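PDB 2YWD: pyridoxal 5'-phosphate synthase subunit PdxT from Thermus thermophilus, which probably hydrolyses glutamine to glutamate and ammonia, which is channelled to the partner subunit PdxS to make pyridoxal 5'-phosphate. Local coordinates for residues A[63-66]-A[67-70]; A[50-53]-A[54-58]; A[7-11]-A[12-16]. All coordinates share one frame; numbering follows the deposited sequence.

Contact 1 of 3, residues A[63-66]-A[67-70]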
ATOM      1  N   GLU A  63      -9.169  -5.467   9.931  1.00 12.83           N
ATOM      2  CA  GLU A  63      -7.755  -5.569  10.292  1.00 13.25           C
ATOM      3  C   GLU A  63      -7.388  -6.996  10.718  1.00 13.31           C
ATOM      4  O   GLU A  63      -6.473  -7.609  10.172  1.00 13.80           O
ATOM      5  CB  GLU A  63      -7.445  -4.603  11.441  1.00 12.28           C
ATOM      6  CG  GLU A  63      -5.991  -4.623  11.918  1.00 13.90           C
ATOM      7  CD  GLU A  63      -5.825  -3.983  13.289  1.00 13.93           C
ATOM      8  OE1 GLU A  63      -6.387  -2.892  13.509  1.00 14.96           O
ATOM      9  OE2 GLU A  63      -5.123  -4.567  14.142  1.00 15.66           O
ATOM     10  N   ASP A  64      -8.117  -7.521  11.695  1.00 13.95           N
ATOM     11  CA  ASP A  64      -7.855  -8.857  12.211  1.00 14.83           C
ATOM     12  C   ASP A  64      -7.997  -9.969  11.168  1.00 14.73           C
ATOM     13  O   ASP A  64      -7.180 -10.890  11.129  1.00 13.74           O
ATOM     14  CB  ASP A  64      -8.764  -9.110  13.414  1.00 16.37           C
ATOM     15  CG  ASP A  64      -8.513  -8.112  14.538  1.00 16.27           C
ATOM     16  OD1 ASP A  64      -9.456  -7.797  15.293  1.00 15.40           O
ATOM     17  OD2 ASP A  64      -7.361  -7.643  14.664  1.00 15.11           O
ATOM     18  N   GLU A  65      -9.016  -9.880  10.316  1.00 15.48           N
ATOM     19  CA  GLU A  65      -9.220 -10.894   9.283  1.00 15.88           C
ATOM     20  C   GLU A  65      -8.094 -10.818   8.255  1.00 14.99           C
ATOM     21  O   GLU A  65      -7.592 -11.842   7.789  1.00 15.18           O
ATOM     22  CB  GLU A  65     -10.572 -10.693   8.598  1.00 18.13           C
ATOM     23  CG  GLU A  65     -10.930 -11.746   7.546  1.00 20.91           C
ATOM     24  CD  GLU A  65     -10.927 -13.169   8.089  1.00 22.66           C
ATOM     25  OE1 GLU A  65     -11.192 -13.356   9.296  1.00 24.05           O
ATOM     26  OE2 GLU A  65     -10.674 -14.107   7.304  1.00 23.83           O
ATOM     27  N   VAL A  66      -7.689  -9.603   7.902  1.00 14.60           N
ATOM     28  CA  VAL A  66      -6.607  -9.447   6.945  1.00 13.20           C
ATOM     29  C   VAL A  66      -5.325 -10.051   7.527  1.00 13.70           C
ATOM     30  O   VAL A  66      -4.591 -10.754   6.829  1.00 13.84           O
ATOM     31  CB  VAL A  66      -6.374  -7.961   6.597  1.00 13.94           C
ATOM     32  CG1 VAL A  66      -5.081  -7.805   5.830  1.00 12.99           C
ATOM     33  CG2 VAL A  66      -7.540  -7.433   5.761  1.00 14.30           C
ATOM     34  N   ARG A  67      -5.059  -9.786   8.805  1.00 12.90           N
ATOM     35  CA  ARG A  67      -3.861 -10.326   9.444  1.00 14.09           C
ATOM     36  C   ARG A  67      -3.856 -11.854   9.332  1.00 14.04           C
ATOM     37  O   ARG A  67      -2.830 -12.470   9.021  1.00 14.08           O
ATOM     38  CB  ARG A  67      -3.802  -9.911  10.923  1.00 14.24           C
ATOM     39  CG  ARG A  67      -2.538 -10.382  11.638  1.00 14.51           C
ATOM     40  CD  ARG A  67      -2.435  -9.872  13.084  1.00 15.16           C
ATOM     41  NE  ARG A  67      -2.315  -8.415  13.166  1.00 12.89           N
ATOM     42  CZ  ARG A  67      -3.313  -7.591  13.471  1.00 14.39           C
ATOM     43  NH1 ARG A  67      -4.524  -8.073  13.736  1.00 12.49           N
ATOM     44  NH2 ARG A  67      -3.105  -6.279  13.493  1.00 13.41           N
ATOM     45  N   LYS A  68      -5.014 -12.453   9.581  1.00 15.26           N
ATOM     46  CA  LYS A  68      -5.171 -13.900   9.511  1.00 16.36           C
ATOM     47  C   LYS A  68      -4.949 -14.411   8.084  1.00 17.06           C
ATOM     48  O   LYS A  68      -4.248 -15.402   7.867  1.00 17.46           O
ATOM     49  CB  LYS A  68      -6.573 -14.285   9.989  1.00 18.63           C
ATOM     50  CG  LYS A  68      -6.888 -15.767   9.886  1.00 22.11           C
ATOM     51  CD  LYS A  68      -8.351 -16.036  10.208  1.00 26.95           C
ATOM     52  CE  LYS A  68      -8.701 -17.503  10.005  1.00 30.45           C
ATOM     53  NZ  LYS A  68      -8.400 -17.951   8.615  1.00 33.29           N
ATOM     54  N   ARG A  69      -5.543 -13.723   7.115  1.00 17.11           N
ATOM     55  CA  ARG A  69      -5.416 -14.104   5.711  1.00 17.87           C
ATOM     56  C   ARG A  69      -3.972 -14.029   5.206  1.00 19.73           C
ATOM     57  O   ARG A  69      -3.512 -14.927   4.499  1.00 19.57           O
ATOM     58  CB  ARG A  69      -6.319 -13.215   4.844  1.00 17.85           C
ATOM     59  CG  ARG A  69      -7.820 -13.451   5.040  1.00 19.39           C
ATOM     60  CD  ARG A  69      -8.253 -14.797   4.465  1.00 20.21           C
ATOM     61  NE  ARG A  69      -7.984 -14.870   3.032  1.00 21.71           N
ATOM     62  CZ  ARG A  69      -8.698 -14.240   2.103  1.00 22.46           C
ATOM     63  NH1 ARG A  69      -9.739 -13.493   2.452  1.00 22.08           N
ATOM     64  NH2 ARG A  69      -8.353 -14.333   0.826  1.00 22.59           N
ATOM     65  N   VAL A  70      -3.264 -12.960   5.556  1.00 19.64           N
ATOM     66  CA  VAL A  70      -1.877 -12.804   5.127  1.00 23.50           C
ATOM     67  C   VAL A  70      -0.993 -13.859   5.784  1.00 25.28           C
ATOM     68  O   VAL A  70      -0.108 -14.433   5.143  1.00 25.06           O
ATOM     69  CB  VAL A  70      -1.337 -11.403   5.474  1.00 23.21           C
ATOM     70  CG1 VAL A  70       0.149 -11.317   5.149  1.00 24.70           C
ATOM     71  CG2 VAL A  70      -2.101 -10.355   4.691  1.00 23.52           C
TER
HETATM   72  O   HOH W   1     -11.419 -13.710   4.735  1.00 19.28           O
HETATM   73  O   HOH W   2     -10.392 -16.913   7.291  1.00 34.59           O
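Arg67 runs alongside Glu63 and Asp64, all three side chains pointing the same way, and its guanidinium takes one oxygen of each carboxylate at its edge, in its own plane. Arg67 NH2 donates to Glu63 OE2 at 2.7 Å, with the N-H aimed almost dead straight at the oxygen (179°). The carboxylate stands nearly upright on the guanidinium, the two planes 81° apart, and OE2 is met on its anti side, a little out of the carboxylate plane. Arg67 NH1 goes to the anti lone pair of Asp64 OD2 at 3.0 Å, a more bent bond. With CG anti to the backbone N (chi1 -177°) and the chain turning at chi3, Arg67 folds back over the preceding turn to reach both acids. All of this is i to i+4 and i to i+3 pairing on helix 62-71, a salt-bridge network that has further partners: Glu63 OE1 is bridged to Arg58, and Arg67 NH2 also serves Leu100 O. A methionine in place of Arg67 would probably leave Glu63 OE2 and Asp64 OD2 without their shared cation. On another side of the helix Glu65 works through water: its OE2 accepts from two waters, one of which accepts from Arg69 NH1 (2.8 Å from it), the other from Lys68 NZ (2.6 Å). Lys68 NZ has its salt bridge with Glu72, and Arg69 NE bonds Ser74 OG. Facing the interior, Val66 CG1 meets Val70 CG2 at 4.1 Å, and both valines lie on Leu77 of strand 76-80.

Contact 2 of 3, residues A[50-53]-A[54-58]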
ATOM      1  N   SER A  50      -4.529   7.979   7.010  1.00 10.98           N
ATOM      2  CA  SER A  50      -4.119   6.768   7.721  1.00 11.37           C
ATOM      3  C   SER A  50      -4.726   6.487   9.092  1.00 11.64           C
ATOM      4  O   SER A  50      -4.977   5.326   9.413  1.00  9.90           O
ATOM      5  CB  SER A  50      -2.585   6.691   7.820  1.00 11.07           C
ATOM      6  OG  SER A  50      -2.047   7.661   8.707  1.00 11.14           O
ATOM      7  N   THR A  51      -4.968   7.512   9.903  1.00 11.78           N
ATOM      8  CA  THR A  51      -5.533   7.249  11.227  1.00 13.44           C
ATOM      9  C   THR A  51      -6.992   6.801  11.127  1.00 13.93           C
ATOM     10  O   THR A  51      -7.459   5.981  11.926  1.00 14.44           O
ATOM     11  CB  THR A  51      -5.451   8.484  12.160  1.00 12.40           C
ATOM     12  OG1 THR A  51      -6.487   9.416  11.826  1.00 13.77           O
ATOM     13  CG2 THR A  51      -4.091   9.161  12.032  1.00 10.83           C
ATOM     14  N   THR A  52      -7.704   7.332  10.139  1.00 13.84           N
ATOM     15  CA  THR A  52      -9.106   6.985   9.933  1.00 12.53           C
ATOM     16  C   THR A  52      -9.239   5.592   9.317  1.00 12.41           C
ATOM     17  O   THR A  52     -10.039   4.778   9.778  1.00 13.42           O
ATOM     18  CB  THR A  52      -9.798   8.031   9.039  1.00 13.89           C
ATOM     19  OG1 THR A  52      -9.791   9.297   9.713  1.00 13.08           O
ATOM     20  CG2 THR A  52     -11.234   7.629   8.737  1.00 12.57           C
ATOM     21  N   ILE A  53      -8.459   5.317   8.278  1.00 10.95           N
ATOM     22  CA  ILE A  53      -8.496   4.004   7.645  1.00 11.49           C
ATOM     23  C   ILE A  53      -8.168   2.957   8.710  1.00 11.96           C
ATOM     24  O   ILE A  53      -8.818   1.916   8.795  1.00 12.76           O
ATOM     25  CB  ILE A  53      -7.478   3.912   6.488  1.00 10.77           C
ATOM     26  CG1 ILE A  53      -7.988   4.731   5.298  1.00 11.15           C
ATOM     27  CG2 ILE A  53      -7.265   2.453   6.076  1.00 10.90           C
ATOM     28  CD1 ILE A  53      -6.971   4.895   4.175  1.00 12.18           C
ATOM     29  N   GLY A  54      -7.167   3.250   9.535  1.00 12.31           N
ATOM     30  CA  GLY A  54      -6.795   2.321  10.588  1.00 13.24           C
ATOM     31  C   GLY A  54      -7.906   2.108  11.604  1.00 13.45           C
ATOM     32  O   GLY A  54      -8.232   0.968  11.951  1.00 13.89           O
ATOM     33  N   LYS A  55      -8.495   3.199  12.083  1.00 12.88           N
ATOM     34  CA  LYS A  55      -9.566   3.106  13.077  1.00 15.60           C
ATOM     35  C   LYS A  55     -10.750   2.282  12.580  1.00 15.03           C
ATOM     36  O   LYS A  55     -11.207   1.366  13.262  1.00 14.11           O
ATOM     37  CB  LYS A  55     -10.050   4.505  13.478  1.00 17.99           C
ATOM     38  CG  LYS A  55     -11.056   4.506  14.627  1.00 25.05           C
ATOM     39  CD  LYS A  55     -11.467   5.919  15.035  1.00 30.89           C
ATOM     40  CE  LYS A  55     -12.419   6.550  14.026  1.00 34.22           C
ATOM     41  NZ  LYS A  55     -13.725   5.826  13.967  1.00 37.57           N
ATOM     42  N   LEU A  56     -11.240   2.603  11.386  1.00 14.64           N
ATOM     43  CA  LEU A  56     -12.382   1.894  10.817  1.00 14.84           C
ATOM     44  C   LEU A  56     -12.083   0.429  10.482  1.00 15.18           C
ATOM     45  O   LEU A  56     -12.923  -0.443  10.711  1.00 14.83           O
ATOM     46  CB  LEU A  56     -12.888   2.630   9.567  1.00 14.23           C
ATOM     47  CG  LEU A  56     -13.340   4.078   9.793  1.00 15.45           C
ATOM     48  CD1 LEU A  56     -13.789   4.689   8.473  1.00 15.54           C
ATOM     49  CD2 LEU A  56     -14.472   4.115  10.820  1.00 16.92           C
ATOM     50  N   ALA A  57     -10.895   0.151   9.948  1.00 14.63           N
ATOM     51  CA  ALA A  57     -10.540  -1.226   9.611  1.00 14.61           C
ATOM     52  C   ALA A  57     -10.505  -2.081  10.880  1.00 14.97           C
ATOM     53  O   ALA A  57     -10.860  -3.258  10.860  1.00 13.57           O
ATOM     54  CB  ALA A  57      -9.190  -1.269   8.914  1.00 15.45           C
ATOM     55  N   ARG A  58     -10.072  -1.480  11.982  1.00 13.02           N
ATOM     56  CA  ARG A  58     -10.008  -2.192  13.250  1.00 15.49           C
ATOM     57  C   ARG A  58     -11.423  -2.408  13.779  1.00 15.94           C
ATOM     58  O   ARG A  58     -11.798  -3.525  14.138  1.00 17.15           O
ATOM     59  CB  ARG A  58      -9.173  -1.399  14.264  1.00 14.42           C
ATOM     60  CG  ARG A  58      -9.125  -2.007  15.663  1.00 17.01           C
ATOM     61  CD  ARG A  58      -7.972  -1.427  16.477  1.00 16.27           C
ATOM     62  NE  ARG A  58      -6.679  -1.850  15.943  1.00 15.72           N
ATOM     63  CZ  ARG A  58      -5.505  -1.489  16.446  1.00 16.43           C
ATOM     64  NH1 ARG A  58      -5.452  -0.693  17.504  1.00 14.37           N
ATOM     65  NH2 ARG A  58      -4.381  -1.937  15.900  1.00 15.86           N
TER
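The flat groups that Ser50, Thr51, Thr52 and Ile53 present to the next turn are peptide carbonyls, with no ring among them. Each takes the N-H of the residue four places on: Gly54 N bonds Ser50 O at 3.0 Å, Lys55 N bonds Thr51 O, Leu56 N bonds Thr52 O and Ala57 N bonds Ile53 O. These four consecutive i to i+4 bonds are the ordinary alpha-helical pattern, here in the first turns of helix 50-59. Between them the backbone N-H groups of Gly54 to Ala57 are all taken up by the preceding turn. Leu56 CG comes 3.4 Å from Thr52 O as the side chain leans back over that turn, and Ala57 CB lies 3.2 Å from Ile53 O.

The side-chain touch is between Thr52 and Leu56, which lie side by side and point the same way, the methyl Thr52 CG2 3.9 Å from Leu56 CD1. Thr52 holds CG2 anti to its backbone N, so the methyl is the branch that meets Leu56, while OG1 sits beside that N (chi1 -63°). The hydroxyls look outward from the pair of segments: Thr51 OG1 and Thr52 OG1 both bond Glu49 OE1, and Ser50 OG is held by Gln97 NE2. Ser50 and Glu49 are predicted to bind the substrate glutamine, so this first turn probably helps shape the glutaminase pocket; the Ser50 side chain lies about 7 Å from that of the predicted nucleophile Cys81.

Ser50, Ile53 and Ala57 rest on helix 82-87, meeting Ala82, Ile85 and Trp86, while Leu8 of strand 5-8 packs on Ile53, and Ala57 bonds through its backbone to Glu63 of helix 62-71.

Contact 3 of 3, residues A[7-11]-A[12-16]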
ATOM      1  N   VAL A   7     -10.172  -3.262  -3.252  1.00 14.23           N
ATOM      2  CA  VAL A   7      -9.527  -2.034  -2.794  1.00 12.98           C
ATOM      3  C   VAL A   7     -10.291  -1.649  -1.533  1.00 12.84           C
ATOM      4  O   VAL A   7     -11.516  -1.551  -1.563  1.00 14.56           O
ATOM      5  CB  VAL A   7      -9.655  -0.893  -3.827  1.00 15.02           C
ATOM      6  CG1 VAL A   7      -8.922   0.348  -3.323  1.00 14.29           C
ATOM      7  CG2 VAL A   7      -9.078  -1.333  -5.169  1.00 15.43           C
ATOM      8  N   LEU A   8      -9.580  -1.464  -0.423  1.00 12.81           N
ATOM      9  CA  LEU A   8     -10.231  -1.093   0.833  1.00 11.94           C
ATOM     10  C   LEU A   8     -10.907   0.249   0.604  1.00 12.02           C
ATOM     11  O   LEU A   8     -10.256   1.213   0.196  1.00 11.45           O
ATOM     12  CB  LEU A   8      -9.202  -0.988   1.959  1.00 11.99           C
ATOM     13  CG  LEU A   8      -9.761  -0.873   3.379  1.00 12.40           C
ATOM     14  CD1 LEU A   8     -10.603  -2.103   3.714  1.00 12.87           C
ATOM     15  CD2 LEU A   8      -8.609  -0.744   4.357  1.00 12.52           C
ATOM     16  N   ALA A   9     -12.213   0.309   0.853  1.00 12.69           N
ATOM     17  CA  ALA A   9     -12.971   1.537   0.618  1.00 13.60           C
ATOM     18  C   ALA A   9     -13.673   2.093   1.853  1.00 12.89           C
ATOM     19  O   ALA A   9     -14.846   2.459   1.796  1.00 14.82           O
ATOM     20  CB  ALA A   9     -13.991   1.299  -0.491  1.00 13.37           C
ATOM     21  N   LEU A  10     -12.954   2.161   2.965  1.00 11.66           N
ATOM     22  CA  LEU A  10     -13.518   2.691   4.195  1.00 13.09           C
ATOM     23  C   LEU A  10     -13.407   4.212   4.216  1.00 12.42           C
ATOM     24  O   LEU A  10     -14.262   4.903   4.778  1.00 11.19           O
ATOM     25  CB  LEU A  10     -12.782   2.104   5.399  1.00 14.54           C
ATOM     26  CG  LEU A  10     -12.897   0.586   5.563  1.00 14.93           C
ATOM     27  CD1 LEU A  10     -12.080   0.142   6.761  1.00 15.29           C
ATOM     28  CD2 LEU A  10     -14.361   0.195   5.732  1.00 15.21           C
ATOM     29  N   GLN A  11     -12.349   4.720   3.590  1.00 11.82           N
ATOM     30  CA  GLN A  11     -12.079   6.155   3.523  1.00 12.11           C
ATOM     31  C   GLN A  11     -10.965   6.379   2.519  1.00 12.85           C
ATOM     32  O   GLN A  11     -10.181   5.475   2.237  1.00 12.81           O
ATOM     33  CB  GLN A  11     -11.615   6.664   4.895  1.00 12.50           C
ATOM     34  CG  GLN A  11     -11.337   8.173   5.013  1.00 10.55           C
ATOM     35  CD  GLN A  11     -10.031   8.636   4.357  1.00 12.86           C
ATOM     36  OE1 GLN A  11      -8.996   7.970   4.450  1.00 11.17           O
ATOM     37  NE2 GLN A  11     -10.075   9.799   3.712  1.00 11.10           N
ATOM     38  N   GLY A  12     -10.897   7.579   1.962  1.00 13.00           N
ATOM     39  CA  GLY A  12      -9.805   7.859   1.055  1.00 13.53           C
ATOM     40  C   GLY A  12      -9.993   7.678  -0.429  1.00 13.11           C
ATOM     41  O   GLY A  12     -11.104   7.548  -0.941  1.00 11.62           O
ATOM     42  N   ASP A  13      -8.858   7.630  -1.113  1.00 12.75           N
ATOM     43  CA  ASP A  13      -8.821   7.550  -2.557  1.00 13.57           C
ATOM     44  C   ASP A  13      -8.752   6.175  -3.212  1.00 14.31           C
ATOM     45  O   ASP A  13      -7.823   5.872  -3.966  1.00 14.58           O
ATOM     46  CB  ASP A  13      -7.685   8.453  -3.031  1.00 14.58           C
ATOM     47  CG  ASP A  13      -7.821   9.869  -2.480  1.00 16.60           C
ATOM     48  OD1 ASP A  13      -8.940  10.419  -2.554  1.00 17.54           O
ATOM     49  OD2 ASP A  13      -6.829  10.434  -1.971  1.00 15.74           O
ATOM     50  N   PHE A  14      -9.759   5.355  -2.936  1.00 13.22           N
ATOM     51  CA  PHE A  14      -9.841   4.019  -3.515  1.00 14.18           C
ATOM     52  C   PHE A  14     -10.297   4.132  -4.969  1.00 14.59           C
ATOM     53  O   PHE A  14      -9.993   3.276  -5.791  1.00 13.19           O
ATOM     54  CB  PHE A  14     -10.822   3.157  -2.708  1.00 15.16           C
ATOM     55  CG  PHE A  14     -12.169   3.800  -2.494  1.00 15.55           C
ATOM     56  CD1 PHE A  14     -13.161   3.726  -3.469  1.00 17.89           C
ATOM     57  CD2 PHE A  14     -12.436   4.498  -1.320  1.00 14.00           C
ATOM     58  CE1 PHE A  14     -14.403   4.341  -3.276  1.00 17.82           C
ATOM     59  CE2 PHE A  14     -13.670   5.116  -1.116  1.00 15.69           C
ATOM     60  CZ  PHE A  14     -14.654   5.036  -2.096  1.00 15.81           C
ATOM     61  N   ARG A  15     -11.027   5.201  -5.278  1.00 15.46           N
ATOM     62  CA  ARG A  15     -11.522   5.434  -6.635  1.00 15.12           C
ATOM     63  C   ARG A  15     -10.388   5.356  -7.657  1.00 15.20           C
ATOM     64  O   ARG A  15     -10.497   4.656  -8.663  1.00 14.20           O
ATOM     65  CB  ARG A  15     -12.196   6.811  -6.713  1.00 17.88           C
ATOM     66  CG  ARG A  15     -12.652   7.237  -8.107  1.00 21.33           C
ATOM     67  CD  ARG A  15     -13.244   8.649  -8.056  1.00 23.18           C
ATOM     68  NE  ARG A  15     -12.256   9.629  -7.608  1.00 26.49           N
ATOM     69  CZ  ARG A  15     -12.549  10.815  -7.080  1.00 27.96           C
ATOM     70  NH1 ARG A  15     -13.813  11.186  -6.923  1.00 28.84           N
ATOM     71  NH2 ARG A  15     -11.575  11.632  -6.697  1.00 28.55           N
ATOM     72  N   GLU A  16      -9.298   6.071  -7.392  1.00 14.52           N
ATOM     73  CA  GLU A  16      -8.158   6.087  -8.304  1.00 14.38           C
ATOM     74  C   GLU A  16      -7.558   4.702  -8.556  1.00 13.38           C
ATOM     75  O   GLU A  16      -7.091   4.418  -9.662  1.00 12.83           O
ATOM     76  CB  GLU A  16      -7.070   7.028  -7.777  1.00 16.06           C
ATOM     77  CG  GLU A  16      -7.350   8.519  -7.956  1.00 20.38           C
ATOM     78  CD  GLU A  16      -8.512   9.029  -7.121  1.00 24.10           C
ATOM     79  OE1 GLU A  16      -8.875   8.379  -6.114  1.00 25.14           O
ATOM     80  OE2 GLU A  16      -9.057  10.098  -7.468  1.00 26.74           O
TER
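The first beta-alpha-beta unit of this class I glutamine amidotransferase fold turns a corner here, and Phe14, where the chain passes into helix 14-22, folds back onto Val7 of strand 5-8 and Ala9 just beyond it. Ala9 CB makes a CH-pi contact with the Phe14 ring: it sits 3.6 Å from the ring centroid and only 12° off the normal, a methyl centred over one face. Phe14 CG lies between the backbone N and the carbonyl carbon (chi1 51°), a crowded position that turns the ring back toward Ala9. Closer in, Phe14 CB presses on Val7 CG1 at 3.4 Å. Glu30 of strand 29-31 and Arg32 also touch Phe14. The turn itself passes through Gly12, whose backbone angles suit glycine: a CB there would clash with Gln11 O. Gln11 OE1 accepts from the backbone N of Glu49, a predicted glutamine-binding residue just ahead of helix 50-59, so the turn borders the probable substrate pocket. Asp13 is tied through its backbone to Gly47. Gln11 O stands at the edge of the Phe14 ring, near its plane, 4.3 Å from Phe14 CD2.

In the fold
Contacts 2 and 3 share one neighbourhood beside the predicted glutamine site: Thr52 CG2 meets Gln11 CG at 3.8 Å, and Leu10 packs against Leu56 and Ala57. Contact 3 has its centre closest to the middle of the chain, about 11 Å away, with contacts 1 and 2 farther out. Contact 1 is farther from the glutamine site and is joined to contact 2, where helices 50-59 and 62-71 follow each other, by the Arg58 salt bridge; it does not touch contact 3. All three are partly buried, but the chemistry shifts: charged pairs and waters dominate contact 1, backbone bonds and one small apolar touch make contact 2, and contact 3 relies on a methyl over a ring at a strand-to-helix turn.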